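Local coordinates for pngf-ii (Elizabethkingia meningoseptica, PDB 4R4X), which probably cleaves N-linked glycans from glycoproteins, acting as a bacterial peptide:N-glycosidase of the PNGase F type, at residues 183-188 and 365-370; 189-194 and 360-365; 231-236 and 329-334; 248-253 and 296-301; 335-340 and 374-379. One frame throughout, in Å; residues are numbered along the deposited sequence. Where two conformers were deposited one is given.

Contact 1 of 5, residues 183-188 and 365-370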
# COMPACT_ATOMS: atom_id res chain seq x y z
N SER A 183 9.71 -2.52 -9.34
CA SER A 183 10.75 -1.53 -9.60
C SER A 183 10.18 -0.09 -9.71
O SER A 183 10.94 0.89 -9.69
CB SER A 183 11.52 -1.89 -10.89
OG SER A 183 10.81 -1.52 -12.06
N ARG A 184 8.86 0.02 -9.80
CA ARG A 184 8.23 1.32 -9.99
C ARG A 184 8.04 2.08 -8.67
O ARG A 184 7.65 3.24 -8.68
CB ARG A 184 6.89 1.15 -10.68
CG ARG A 184 6.97 0.49 -12.03
CD ARG A 184 5.62 0.48 -12.72
NE ARG A 184 5.68 -0.12 -14.06
CZ ARG A 184 6.02 0.50 -15.19
NH1 ARG A 184 6.38 1.78 -15.19
NH2 ARG A 184 6.02 -0.16 -16.32
N PHE A 185 8.23 1.42 -7.54
CA PHE A 185 7.98 2.06 -6.26
C PHE A 185 8.88 1.46 -5.22
O PHE A 185 9.61 0.51 -5.51
CB PHE A 185 6.50 1.95 -5.86
CG PHE A 185 6.02 0.54 -5.64
CD1 PHE A 185 5.65 -0.27 -6.71
CD2 PHE A 185 5.95 0.01 -4.36
CE1 PHE A 185 5.19 -1.57 -6.49
CE2 PHE A 185 5.50 -1.29 -4.14
CZ PHE A 185 5.13 -2.07 -5.21
N ILE A 186 8.82 2.00 -4.01
CA ILE A 186 9.67 1.55 -2.92
C ILE A 186 8.88 0.73 -1.92
O ILE A 186 7.87 1.21 -1.39
CB ILE A 186 10.29 2.74 -2.20
CG1 ILE A 186 11.18 3.52 -3.17
CG2 ILE A 186 11.07 2.30 -0.99
CD1 ILE A 186 11.53 4.91 -2.71
N THR A 187 9.37 -0.46 -1.61
CA THR A 187 8.79 -1.30 -0.56
C THR A 187 9.74 -1.28 0.61
O THR A 187 10.95 -1.46 0.43
CB THR A 187 8.57 -2.75 -1.04
OG1 THR A 187 7.63 -2.73 -2.10
CG2 THR A 187 8.02 -3.64 0.07
N ILE A 188 9.19 -1.00 1.79
CA ILE A 188 9.90 -1.10 3.04
C ILE A 188 9.41 -2.33 3.82
O ILE A 188 8.36 -2.27 4.46
CB ILE A 188 9.69 0.14 3.90
CG1 ILE A 188 10.02 1.43 3.12
CG2 ILE A 188 10.51 0.04 5.19
CD1 ILE A 188 11.50 1.61 2.83
N SER A 365 4.81 0.94 1.62
CA SER A 365 5.18 1.28 0.25
C SER A 365 5.07 2.78 0.03
O SER A 365 4.14 3.46 0.53
CB SER A 365 4.32 0.53 -0.77
OG SER A 365 2.96 0.88 -0.66
N ILE A 366 6.04 3.29 -0.72
CA ILE A 366 6.16 4.70 -1.06
C ILE A 366 6.14 4.85 -2.57
O ILE A 366 6.94 4.22 -3.29
CB ILE A 366 7.45 5.32 -0.50
CG1 ILE A 366 7.59 5.03 0.99
CG2 ILE A 366 7.49 6.84 -0.78
CD1 ILE A 366 9.01 4.97 1.47
N HIS A 367 5.20 5.66 -3.06
CA HIS A 367 4.90 5.76 -4.47
C HIS A 367 5.23 7.17 -4.98
O HIS A 367 4.88 8.16 -4.31
CB HIS A 367 3.45 5.38 -4.72
CG HIS A 367 3.11 4.02 -4.19
ND1 HIS A 367 3.21 2.87 -4.95
CD2 HIS A 367 2.77 3.62 -2.95
CE1 HIS A 367 2.91 1.83 -4.21
NE2 HIS A 367 2.66 2.25 -2.98
N PRO A 368 5.90 7.27 -6.15
CA PRO A 368 6.49 8.49 -6.71
C PRO A 368 5.45 9.43 -7.35
O PRO A 368 5.60 9.87 -8.49
CB PRO A 368 7.46 7.95 -7.79
CG PRO A 368 6.80 6.69 -8.25
CD PRO A 368 6.24 6.08 -6.98
N ASP A 369 4.41 9.74 -6.60
CA ASP A 369 3.34 10.58 -7.07
C ASP A 369 3.71 12.06 -6.88
O ASP A 369 4.72 12.38 -6.26
CB ASP A 369 2.08 10.25 -6.25
CG ASP A 369 1.49 8.93 -6.63
OD1 ASP A 369 1.55 8.58 -7.83
OD2 ASP A 369 0.93 8.24 -5.74
N GLN A 370 2.85 12.94 -7.37
CA GLN A 370 2.97 14.38 -7.15
C GLN A 370 1.57 14.90 -6.77
O GLN A 370 1.07 15.86 -7.34
CB GLN A 370 3.53 15.09 -8.40
CG GLN A 370 4.85 14.51 -8.93
CD GLN A 370 5.19 14.88 -10.38
OE1 GLN A 370 4.32 14.98 -11.25
NE2 GLN A 370 6.48 15.06 -10.65

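Contact 2 of 5, residues 189-194 and 360-365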
# COMPACT_ATOMS: atom_id res chain seq x y z
N PRO A 189 10.20 -3.43 3.80
CA PRO A 189 9.80 -4.62 4.53
C PRO A 189 9.89 -4.40 6.03
O PRO A 189 10.83 -3.74 6.50
CB PRO A 189 10.81 -5.70 4.08
CG PRO A 189 11.74 -5.04 3.13
CD PRO A 189 11.54 -3.56 3.19
N VAL A 190 8.91 -4.90 6.77
CA VAL A 190 8.93 -4.82 8.22
C VAL A 190 8.89 -6.21 8.83
O VAL A 190 9.86 -6.61 9.47
CB VAL A 190 7.78 -3.95 8.77
CG1 VAL A 190 7.93 -3.77 10.27
CG2 VAL A 190 7.77 -2.60 8.09
N PHE A 191 7.78 -6.94 8.65
CA PHE A 191 7.62 -8.30 9.21
C PHE A 191 7.22 -9.28 8.14
O PHE A 191 6.45 -8.94 7.21
CB PHE A 191 6.60 -8.37 10.37
CG PHE A 191 6.91 -7.47 11.53
CD1 PHE A 191 8.10 -7.57 12.23
CD2 PHE A 191 5.98 -6.54 11.96
CE1 PHE A 191 8.36 -6.75 13.30
CE2 PHE A 191 6.25 -5.69 13.01
CZ PHE A 191 7.45 -5.80 13.70
N GLU A 192 7.72 -10.50 8.25
CA GLU A 192 7.33 -11.59 7.35
C GLU A 192 7.04 -12.85 8.16
O GLU A 192 7.90 -13.33 8.89
CB GLU A 192 8.44 -11.87 6.34
CG GLU A 192 8.04 -12.93 5.32
CD GLU A 192 8.94 -12.94 4.08
OE1 GLU A 192 8.44 -13.32 2.99
OE2 GLU A 192 10.12 -12.53 4.18
N ASN A 193 5.81 -13.34 8.05
CA ASN A 193 5.32 -14.48 8.79
C ASN A 193 5.75 -14.49 10.27
O ASN A 193 6.30 -15.46 10.74
CB ASN A 193 5.77 -15.77 8.09
CG ASN A 193 5.30 -15.84 6.63
OD1 ASN A 193 4.18 -15.43 6.30
ND2 ASN A 193 6.15 -16.34 5.76
N GLU A 194 5.48 -13.40 10.98
CA GLU A 194 5.83 -13.26 12.39
C GLU A 194 4.68 -13.64 13.29
O GLU A 194 3.57 -13.13 13.15
CB GLU A 194 6.19 -11.81 12.76
CG GLU A 194 7.62 -11.38 12.55
CD GLU A 194 8.68 -12.35 13.03
OE1 GLU A 194 9.60 -12.62 12.21
OE2 GLU A 194 8.63 -12.82 14.20
N ILE A 360 1.49 -12.66 11.16
CA ILE A 360 1.36 -11.55 10.22
C ILE A 360 2.60 -11.29 9.36
O ILE A 360 3.72 -11.76 9.66
CB ILE A 360 1.00 -10.21 10.93
CG1 ILE A 360 2.23 -9.64 11.63
CG2 ILE A 360 -0.14 -10.41 11.90
CD1 ILE A 360 2.10 -8.21 12.08
N SER A 361 2.35 -10.56 8.27
CA SER A 361 3.36 -9.88 7.49
C SER A 361 2.98 -8.41 7.42
O SER A 361 1.80 -8.08 7.51
CB SER A 361 3.46 -10.48 6.08
OG SER A 361 3.84 -11.86 6.17
N LEU A 362 3.98 -7.55 7.28
CA LEU A 362 3.77 -6.12 7.25
C LEU A 362 4.85 -5.42 6.43
O LEU A 362 6.06 -5.71 6.60
CB LEU A 362 3.81 -5.57 8.67
CG LEU A 362 3.69 -4.07 8.84
CD1 LEU A 362 2.28 -3.66 8.48
CD2 LEU A 362 4.02 -3.69 10.28
N GLU A 363 4.43 -4.49 5.58
CA GLU A 363 5.33 -3.64 4.81
C GLU A 363 4.72 -2.26 4.60
O GLU A 363 3.51 -2.06 4.75
CB GLU A 363 5.70 -4.31 3.47
CG GLU A 363 4.55 -4.40 2.47
CD GLU A 363 4.88 -5.19 1.21
OE1 GLU A 363 4.43 -4.78 0.11
OE2 GLU A 363 5.61 -6.21 1.29
N LEU A 364 5.59 -1.30 4.30
CA LEU A 364 5.21 0.00 3.82
C LEU A 364 5.57 0.13 2.35
O LEU A 364 6.52 -0.50 1.87
CB LEU A 364 5.96 1.09 4.59
CG LEU A 364 5.95 1.10 6.12
CD1 LEU A 364 6.74 2.29 6.65
CD2 LEU A 364 4.53 1.15 6.64
N SER A 365 4.81 0.94 1.62
CA SER A 365 5.18 1.28 0.25
C SER A 365 5.07 2.78 0.03
O SER A 365 4.14 3.46 0.53
CB SER A 365 4.32 0.53 -0.77
OG SER A 365 2.96 0.88 -0.66
O HOH W 1 1.84 -13.91 7.29

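Contact 3 of 5, residues 231-236 and 329-334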
# COMPACT_ATOMS: atom_id res chain seq x y z
N THR A 231 2.94 9.28 -2.27
CA THR A 231 1.95 8.66 -1.42
C THR A 231 2.57 7.49 -0.67
O THR A 231 3.62 6.92 -1.09
CB THR A 231 0.71 8.22 -2.20
OG1 THR A 231 1.08 7.35 -3.28
CG2 THR A 231 -0.02 9.41 -2.75
N ILE A 232 1.95 7.16 0.45
CA ILE A 232 2.46 6.14 1.37
C ILE A 232 1.32 5.25 1.85
O ILE A 232 0.26 5.75 2.28
CB ILE A 232 3.11 6.75 2.62
CG1 ILE A 232 4.04 7.92 2.30
CG2 ILE A 232 3.88 5.67 3.36
CD1 ILE A 232 4.38 8.76 3.51
N PHE A 233 1.54 3.95 1.79
CA PHE A 233 0.57 2.97 2.21
C PHE A 233 1.25 1.95 3.13
O PHE A 233 2.46 1.71 3.05
CB PHE A 233 -0.00 2.20 1.00
CG PHE A 233 -0.92 2.99 0.12
CD1 PHE A 233 -0.43 3.94 -0.73
CD2 PHE A 233 -2.30 2.73 0.12
CE1 PHE A 233 -1.29 4.66 -1.55
CE2 PHE A 233 -3.17 3.45 -0.70
CZ PHE A 233 -2.65 4.42 -1.53
N VAL A 234 0.44 1.37 4.02
CA VAL A 234 0.90 0.31 4.89
C VAL A 234 0.02 -0.88 4.63
O VAL A 234 -1.20 -0.73 4.57
CB VAL A 234 0.87 0.72 6.38
CG1 VAL A 234 -0.52 1.20 6.81
CG2 VAL A 234 1.34 -0.42 7.25
N GLU A 235 0.65 -2.05 4.47
CA GLU A 235 -0.08 -3.30 4.18
C GLU A 235 0.27 -4.44 5.13
O GLU A 235 1.44 -4.81 5.31
CB GLU A 235 0.16 -3.76 2.75
CG GLU A 235 -0.74 -4.95 2.34
CD GLU A 235 -0.66 -5.24 0.84
OE1 GLU A 235 -1.70 -5.49 0.21
OE2 GLU A 235 0.46 -5.22 0.28
N LEU A 236 -0.77 -5.01 5.74
CA LEU A 236 -0.64 -6.10 6.69
C LEU A 236 -1.45 -7.29 6.19
O LEU A 236 -2.57 -7.11 5.65
CB LEU A 236 -1.15 -5.66 8.07
CG LEU A 236 -0.98 -6.74 9.15
CD1 LEU A 236 -0.44 -6.18 10.45
CD2 LEU A 236 -2.28 -7.47 9.39
N ARG A 329 -4.94 -2.81 4.09
CA ARG A 329 -4.04 -1.82 3.54
C ARG A 329 -4.65 -0.44 3.70
O ARG A 329 -5.79 -0.19 3.27
CB ARG A 329 -3.73 -2.11 2.07
CG ARG A 329 -2.59 -1.26 1.49
CD ARG A 329 -2.27 -1.63 0.04
NE ARG A 329 -0.99 -1.07 -0.45
CZ ARG A 329 -0.64 -0.97 -1.73
NH1 ARG A 329 -1.46 -1.35 -2.70
NH2 ARG A 329 0.55 -0.45 -2.06
N GLN A 330 -3.87 0.46 4.29
CA GLN A 330 -4.30 1.82 4.54
C GLN A 330 -3.34 2.86 3.93
O GLN A 330 -2.11 2.74 4.03
CB GLN A 330 -4.37 2.07 6.04
CG GLN A 330 -4.88 3.48 6.38
CD GLN A 330 -5.50 3.60 7.74
OE1 GLN A 330 -5.28 4.58 8.49
NE2 GLN A 330 -6.28 2.64 8.08
N ASP A 331 -3.93 3.87 3.32
CA ASP A 331 -3.22 5.07 2.83
C ASP A 331 -2.85 5.89 4.06
O ASP A 331 -3.71 6.24 4.85
CB ASP A 331 -4.18 5.81 1.93
CG ASP A 331 -3.60 7.08 1.30
OD1 ASP A 331 -2.51 7.56 1.71
OD2 ASP A 331 -4.28 7.60 0.39
N ILE A 332 -1.57 6.16 4.24
CA ILE A 332 -1.10 6.95 5.38
C ILE A 332 -0.30 8.18 4.92
O ILE A 332 0.57 8.67 5.66
CB ILE A 332 -0.25 6.09 6.34
CG1 ILE A 332 0.82 5.30 5.59
CG2 ILE A 332 -1.12 5.12 7.12
CD1 ILE A 332 1.83 4.68 6.55
N THR A 333 -0.63 8.71 3.76
CA THR A 333 0.11 9.83 3.10
C THR A 333 0.23 11.05 4.00
O THR A 333 1.29 11.69 4.05
CB THR A 333 -0.57 10.18 1.74
OG1 THR A 333 -0.47 9.05 0.87
CG2 THR A 333 0.06 11.41 1.08
N GLU A 334 -0.82 11.34 4.77
CA GLU A 334 -0.80 12.45 5.72
C GLU A 334 0.22 12.33 6.89
O GLU A 334 0.49 13.33 7.58
CB GLU A 334 -2.24 12.72 6.28
CG GLU A 334 -2.71 11.83 7.42
CD GLU A 334 -3.25 10.46 7.00
OE1 GLU A 334 -2.98 10.01 5.87
OE2 GLU A 334 -3.96 9.83 7.81

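Contact 4 of 5, residues 248-253 and 296-301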
# COMPACT_ATOMS: atom_id res chain seq x y z
N THR A 248 -8.48 -6.97 18.80
CA THR A 248 -8.06 -5.63 18.50
C THR A 248 -6.61 -5.68 18.07
O THR A 248 -5.78 -6.35 18.73
CB THR A 248 -8.21 -4.74 19.74
OG1 THR A 248 -9.58 -4.77 20.19
CG2 THR A 248 -7.81 -3.31 19.42
N GLY A 249 -6.35 -5.03 16.95
CA GLY A 249 -5.03 -4.87 16.38
C GLY A 249 -4.67 -3.41 16.06
O GLY A 249 -5.53 -2.55 15.82
N ASP A 250 -3.37 -3.15 16.08
CA ASP A 250 -2.83 -1.86 15.66
C ASP A 250 -1.50 -2.09 15.00
O ASP A 250 -0.70 -2.91 15.46
CB ASP A 250 -2.56 -0.96 16.88
CG ASP A 250 -3.56 0.17 17.06
OD1 ASP A 250 -4.37 0.47 16.15
OD2 ASP A 250 -3.53 0.79 18.13
N VAL A 251 -1.25 -1.35 13.94
CA VAL A 251 0.09 -1.09 13.44
C VAL A 251 0.37 0.34 13.88
O VAL A 251 -0.44 1.25 13.64
CB VAL A 251 0.18 -1.20 11.92
CG1 VAL A 251 1.59 -0.91 11.45
CG2 VAL A 251 -0.27 -2.58 11.48
N PHE A 252 1.49 0.51 14.59
CA PHE A 252 1.79 1.76 15.25
C PHE A 252 3.24 2.15 15.03
O PHE A 252 4.07 1.30 14.69
CB PHE A 252 1.48 1.69 16.75
CG PHE A 252 2.29 0.67 17.51
CD1 PHE A 252 1.86 -0.63 17.64
CD2 PHE A 252 3.49 1.04 18.13
CE1 PHE A 252 2.61 -1.58 18.34
CE2 PHE A 252 4.23 0.11 18.85
CZ PHE A 252 3.80 -1.21 18.94
N ILE A 253 3.50 3.43 15.18
CA ILE A 253 4.85 3.96 15.27
C ILE A 253 4.98 4.71 16.59
O ILE A 253 3.97 5.12 17.21
CB ILE A 253 5.25 4.86 14.07
CG1 ILE A 253 4.32 6.06 13.94
CG2 ILE A 253 5.23 4.06 12.77
CD1 ILE A 253 4.74 7.10 12.93
N PHE A 296 1.77 7.14 21.36
CA PHE A 296 2.08 6.52 20.07
C PHE A 296 1.04 6.89 18.99
O PHE A 296 -0.07 7.37 19.31
CB PHE A 296 2.30 5.00 20.20
CG PHE A 296 1.05 4.20 20.39
CD1 PHE A 296 0.36 3.69 19.29
CD2 PHE A 296 0.58 3.90 21.66
CE1 PHE A 296 -0.78 2.93 19.46
CE2 PHE A 296 -0.56 3.12 21.85
CZ PHE A 296 -1.24 2.63 20.74
N ILE A 297 1.44 6.71 17.74
CA ILE A 297 0.58 6.95 16.58
C ILE A 297 0.16 5.62 15.99
O ILE A 297 1.02 4.75 15.68
CB ILE A 297 1.30 7.80 15.54
CG1 ILE A 297 1.44 9.23 16.11
CG2 ILE A 297 0.60 7.85 14.17
CD1 ILE A 297 2.26 10.12 15.24
N GLU A 298 -1.15 5.47 15.81
CA GLU A 298 -1.73 4.32 15.09
C GLU A 298 -1.66 4.53 13.58
O GLU A 298 -2.36 5.41 13.04
CB GLU A 298 -3.21 4.14 15.47
CG GLU A 298 -3.43 3.95 16.92
CD GLU A 298 -4.89 3.79 17.29
OE1 GLU A 298 -5.73 4.59 16.82
OE2 GLU A 298 -5.19 2.87 18.07
N LEU A 299 -0.81 3.79 12.89
CA LEU A 299 -0.85 3.84 11.41
C LEU A 299 -2.16 3.27 10.89
O LEU A 299 -2.74 3.81 9.96
CB LEU A 299 0.31 3.07 10.78
CG LEU A 299 1.73 3.50 11.11
CD1 LEU A 299 2.70 2.76 10.18
CD2 LEU A 299 1.88 5.02 10.95
N MSE A 300 -2.62 2.18 11.50
CA MSE A 300 -3.79 1.41 11.03
C MSE A 300 -4.38 0.70 12.22
O MSE A 300 -3.68 -0.06 12.88
CB MSE A 300 -3.38 0.36 9.98
CG MSE A 300 -4.52 -0.57 9.54
SE MSE A 300 -3.87 -2.37 8.99
CE MSE A 300 -2.25 -1.84 8.00
N ARG A 301 -5.66 0.94 12.50
CA ARG A 301 -6.41 0.20 13.50
C ARG A 301 -7.22 -0.85 12.76
O ARG A 301 -7.92 -0.52 11.78
CB ARG A 301 -7.32 1.13 14.32
CG ARG A 301 -8.33 0.43 15.23
CD ARG A 301 -8.02 0.48 16.72
NE ARG A 301 -7.73 1.83 17.22
CZ ARG A 301 -8.60 2.72 17.72
NH1 ARG A 301 -9.90 2.48 17.79
NH2 ARG A 301 -8.14 3.91 18.11

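Contact 5 of 5, residues 335-340 and 374-379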
# COMPACT_ATOMS: atom_id res chain seq x y z
N LEU A 335 0.76 11.15 7.14
CA LEU A 335 1.77 10.98 8.20
C LEU A 335 3.21 11.10 7.68
O LEU A 335 4.18 10.90 8.44
CB LEU A 335 1.57 9.64 8.92
CG LEU A 335 0.20 9.45 9.58
CD1 LEU A 335 0.04 8.05 10.15
CD2 LEU A 335 0.01 10.52 10.65
N ARG A 336 3.34 11.44 6.41
CA ARG A 336 4.63 11.66 5.77
C ARG A 336 5.61 12.50 6.63
O ARG A 336 6.74 12.09 6.81
CB ARG A 336 4.43 12.29 4.38
CG ARG A 336 5.74 12.45 3.59
CD ARG A 336 5.59 13.34 2.36
NE ARG A 336 5.28 14.70 2.78
CZ ARG A 336 6.17 15.54 3.30
NH1 ARG A 336 7.45 15.20 3.44
NH2 ARG A 336 5.77 16.74 3.68
N PRO A 337 5.16 13.64 7.20
CA PRO A 337 6.08 14.45 8.02
C PRO A 337 6.66 13.73 9.24
O PRO A 337 7.75 14.06 9.66
CB PRO A 337 5.22 15.64 8.45
CG PRO A 337 4.16 15.72 7.40
CD PRO A 337 3.85 14.28 7.06
N GLN A 338 5.94 12.76 9.79
CA GLN A 338 6.41 12.00 10.92
C GLN A 338 7.30 10.83 10.48
O GLN A 338 8.09 10.34 11.27
CB GLN A 338 5.20 11.50 11.74
CG GLN A 338 5.50 10.75 13.03
CD GLN A 338 6.12 11.63 14.11
OE1 GLN A 338 7.05 11.22 14.81
NE2 GLN A 338 5.61 12.84 14.25
N LEU A 339 7.18 10.39 9.23
CA LEU A 339 7.94 9.22 8.72
C LEU A 339 9.19 9.56 7.94
O LEU A 339 10.17 8.82 7.99
CB LEU A 339 7.04 8.37 7.83
CG LEU A 339 5.81 7.74 8.48
CD1 LEU A 339 4.84 7.32 7.38
CD2 LEU A 339 6.21 6.55 9.33
N SER A 340 9.16 10.66 7.19
CA SER A 340 10.18 10.95 6.18
C SER A 340 11.58 11.03 6.80
O SER A 340 11.79 11.73 7.80
CB SER A 340 9.86 12.27 5.46
OG SER A 340 10.74 12.46 4.38
N VAL A 374 -3.37 16.15 -0.25
CA VAL A 374 -2.98 16.06 1.15
C VAL A 374 -1.73 16.90 1.35
O VAL A 374 -0.64 16.51 0.90
CB VAL A 374 -2.73 14.58 1.54
CG1 VAL A 374 -2.22 14.49 2.96
CG2 VAL A 374 -4.01 13.78 1.34
N ASN A 375 -1.88 18.06 1.99
CA ASN A 375 -0.85 19.09 1.97
C ASN A 375 -0.30 19.51 3.34
O ASN A 375 0.40 20.52 3.44
CB ASN A 375 -1.39 20.33 1.25
CG ASN A 375 -1.76 20.03 -0.18
OD1 ASN A 375 -0.92 19.61 -0.95
ND2 ASN A 375 -3.02 20.22 -0.53
N ASN A 376 -0.61 18.74 4.38
CA ASN A 376 -0.09 19.05 5.72
C ASN A 376 1.41 18.81 5.78
O ASN A 376 1.89 17.85 5.20
CB ASN A 376 -0.82 18.30 6.81
CG ASN A 376 -0.61 16.79 6.74
OD1 ASN A 376 0.02 16.17 7.64
ND2 ASN A 376 -1.15 16.18 5.72
N ASN A 377 2.15 19.69 6.45
CA ASN A 377 3.58 19.48 6.70
C ASN A 377 3.88 19.38 8.18
O ASN A 377 5.05 19.42 8.58
CB ASN A 377 4.44 20.58 6.05
CG ASN A 377 4.01 21.98 6.47
OD1 ASN A 377 3.31 22.15 7.45
ND2 ASN A 377 4.44 22.97 5.71
N PHE A 378 2.82 19.22 8.97
CA PHE A 378 2.86 19.19 10.42
C PHE A 378 2.01 18.04 10.92
O PHE A 378 0.90 17.83 10.43
CB PHE A 378 2.33 20.52 10.96
CG PHE A 378 2.27 20.59 12.47
CD1 PHE A 378 1.15 20.18 13.16
CD2 PHE A 378 3.34 21.13 13.20
CE1 PHE A 378 1.09 20.27 14.55
CE2 PHE A 378 3.29 21.20 14.58
CZ PHE A 378 2.15 20.79 15.25
N VAL A 379 2.56 17.29 11.87
CA VAL A 379 1.91 16.17 12.55
C VAL A 379 2.27 16.21 14.03
O VAL A 379 3.44 16.28 14.37
CB VAL A 379 2.39 14.81 11.98
CG1 VAL A 379 1.82 13.65 12.76
CG2 VAL A 379 2.02 14.69 10.51

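Contact 1 of 5, residues 183-188 and 365-370
Phe185 reaches across to His367 just before strand 186-196 begins, and its atoms meet a succession of partners. CB sits 3.5 Å from Ile366 O and equally near His367 ND1. Beyond it, His367 CE1 lies over one face of the phenyl ring, nearest Phe185 CD2 at 3.5 Å, while Phe185 CE2 turns to Ser365 CB at 4.0 Å. With CG placed between the backbone N and the carbonyl carbon (chi1 64°), the phenyl ring runs alongside the imidazole and points the same way. Their planes are 23° apart but slid past each other, so overlap is slight. The imidazole is held from its far end: His367 NE2 and Ser365 OG are hydrogen-bonded at 2.7 Å, and Ser365 OG has a second partner in Arg329. Trp181 meets the phenyl ring as well. The backbones then join as antiparallel strands, Ile186 and Ile366 forming a hydrogen-bonded pair whose two N-H...O bonds are nearly straight. On the other face of the sheet, Ile366 CD1 touches Ile186 CG2. Ile188 CG1 is 4.0 Å from Ile366 CD1. The chemistry implies a strand entry secured by backbone bonds, with a phenyl ring beside an imidazole that a serine helps to orient.

Contact 2 of 5, residues 189-194 and 360-365
Leu362, Phe191 and Ile360 give up the most surface here, and all three project from the same face of the antiparallel pair. Leu362 CD2 lies between two neighbours, 3.8 Å from Phe191 CD2 and 3.9 Å from Val190 CG1. Its CG runs anti to the backbone N (chi1 177°), which sets the leucine beside both side chains and pointing with them. Val190 CG1 in turn stands over the centre of the Phe191 ring, and Ile360 CD1 approaches that ring obliquely. The backbone accounts for two neighbours on one leucine: Leu362 O accepts from two successive donors, Val190 N at 3.0 Å and Phe191 N at 2.9 Å, the latter on a lone pair. Further on, Asn193 adopts a left-handed backbone conformation and, with Glu194, faces Ile360; Glu194 N bonds to Ile360 O at 2.7 Å. Asn193 N instead takes Ser361 OG at 3.1 Å in an almost linear bond, and a water links that hydroxyl to Asn193 OD1. Ile346 and Ile217 of the facing sheet cover the apolar side. Bulges accentuate the twist of antiparallel strands; in this PNGase F-type beta-sandwich the chain turns its corner at Glu192 and Asn193, where a classic bulge gives way to a G1 bulge.

Contact 3 of 5, residues 231-236 and 329-334
Val234 and Gln330 form a hydrogen-bonded antiparallel pair, N to O at 2.9 Å both ways. Past Asp331 the strand pattern gives way, yet the bonding continues, with Ile332 N reaching Ile232 O at 2.7 Å and Ile232 N donating to a side chain, Thr333 OG1. That hydroxyl in turn donates a hydrogen bond to Asp331 OD1 at 2.7 Å, on the syn side, and Thr333 N adds a second bond to the same oxygen, making an Asx turn. Aromatic contacts gather on the opposite face of the sheet from Val234. Asp331 CA lies over the Phe233 ring, 4.1 Å from its centroid, a CH-pi contact offset toward the rim; the carboxylate stacks on the ring with planes 23° apart. The extended Arg329 chain crosses the phenylalanine at about a right angle, bringing NE within 3.7 Å of Phe233 CB. Glu235 OE2 stays 4.5 Å from Arg329 NE with no N-H pointing at it, so the charged ends relate by charge alone, while Glu235 CB packs on Arg329 CG and Arg329 NH2 bonds to Ser365. Apolar contact fills the other face, where Ile332 CG1 touches Ile232 CG2. Strand 231-240 lies between 326-331, outermost in this sheet, and 358-367, and Val234 and Gln330 pack on Met300 of strand 297-303 in the sheet behind.

Contact 4 of 5, residues 248-253 and 296-301
Asp250 and Glu298 meet in a tight part of this buried contact, with Asp250 OD2 only 2.7 Å from Glu298 OE2 and the two carboxylate planes turned 80° apart. Arg301 completes the group: bent at chi2 and chi3, it grips Glu298 side-on, NH2 to OE1 at 2.8 Å on the syn lone pair and NE to OE2 from above the carboxylate plane. Ser531 and Thr386 bond to the same glutamate. Asp250 OD2 also lies at the edge of the Phe296 ring, in its plane. Close packing continues at the aromatic pair, where Phe296 CD1 comes within 3.4 Å of Phe252 CB and the rings stand obliquely. No solvent side offsets this; the looser contacts are internal. Asp250 OD1 is a long 3.8 Å from Arg301 NE, and on the opposite face of the sheet the aliphatic groups meet at ordinary distances, Leu299 CD1 lying 3.8 Å from Ile253 CG2 and 4.0 Å from Val251 CG1. Along the backbone, Ile253 and Ile297 pair regularly, whereas Val251 O takes Met300 N together with a weak bond from Leu299 N. Two residues facing one valine make a classic beta bulge, which coincides with the corner of the chain at Leu299, inside an antiparallel sheet of the PNGase F-type sandwich.

Contact 5 of 5, residues 335-340 and 374-379
Pro337 and Val379 cross at about a right angle where the one-turn helix 336-339 packs against strand 378-384, at the edge of the nine-stranded antiparallel sheet of the PNGase F-type beta-sandwich. Val379 points toward the helix and divides its two methyls among three residues. With CG1 anti to the backbone N (chi1 175°), that branch reaches Leu335 CD2 at 4.2 Å and Gln338 CB at 4.1 Å, both side chains lying roughly perpendicular to the valine. The CG2 branch takes the proline ring. No hydrogen bond joins the two segments, so van der Waals contact carries the interface; the polar groups look elsewhere, Arg336 to Ile226 and Asn377 to Glu538. The helix is held by its own backbone, Arg336 O accepting from both Leu339 N and Ser340 N. Val533 and Leu535 of strand 527-537 also pack on Val379. The proline ring ends against backbone as well as side chain: Pro337 CG is 3.9 Å from Val379 CG2 and 3.8 Å from Asn376 O.

Overall arrangement
Contacts 1, 2 and 3 build one four-stranded sheet: the first two join the same strand pair end to end and share Ser365, and contact 3 adds the remaining neighbour through strand 231-240. Contact 4 belongs to the larger sheet packed behind, and is the wholly buried one; Val251 and Leu299 meet Leu362 and Leu364 of contact 2, respectively. Contact 5, at the edge of that larger sheet, touches contact 4 through the short helix and the residue before it, and contact 3 through both of its segments. Contacts 1, 2, 3 and 5 are only partly buried; of these, 1 and 3 place aromatic rings beside polar or charged groups, and 5 lacks hydrogen bonds. Contact 4 buries a salt-bridge network. Bulges mark contacts 2 and 4.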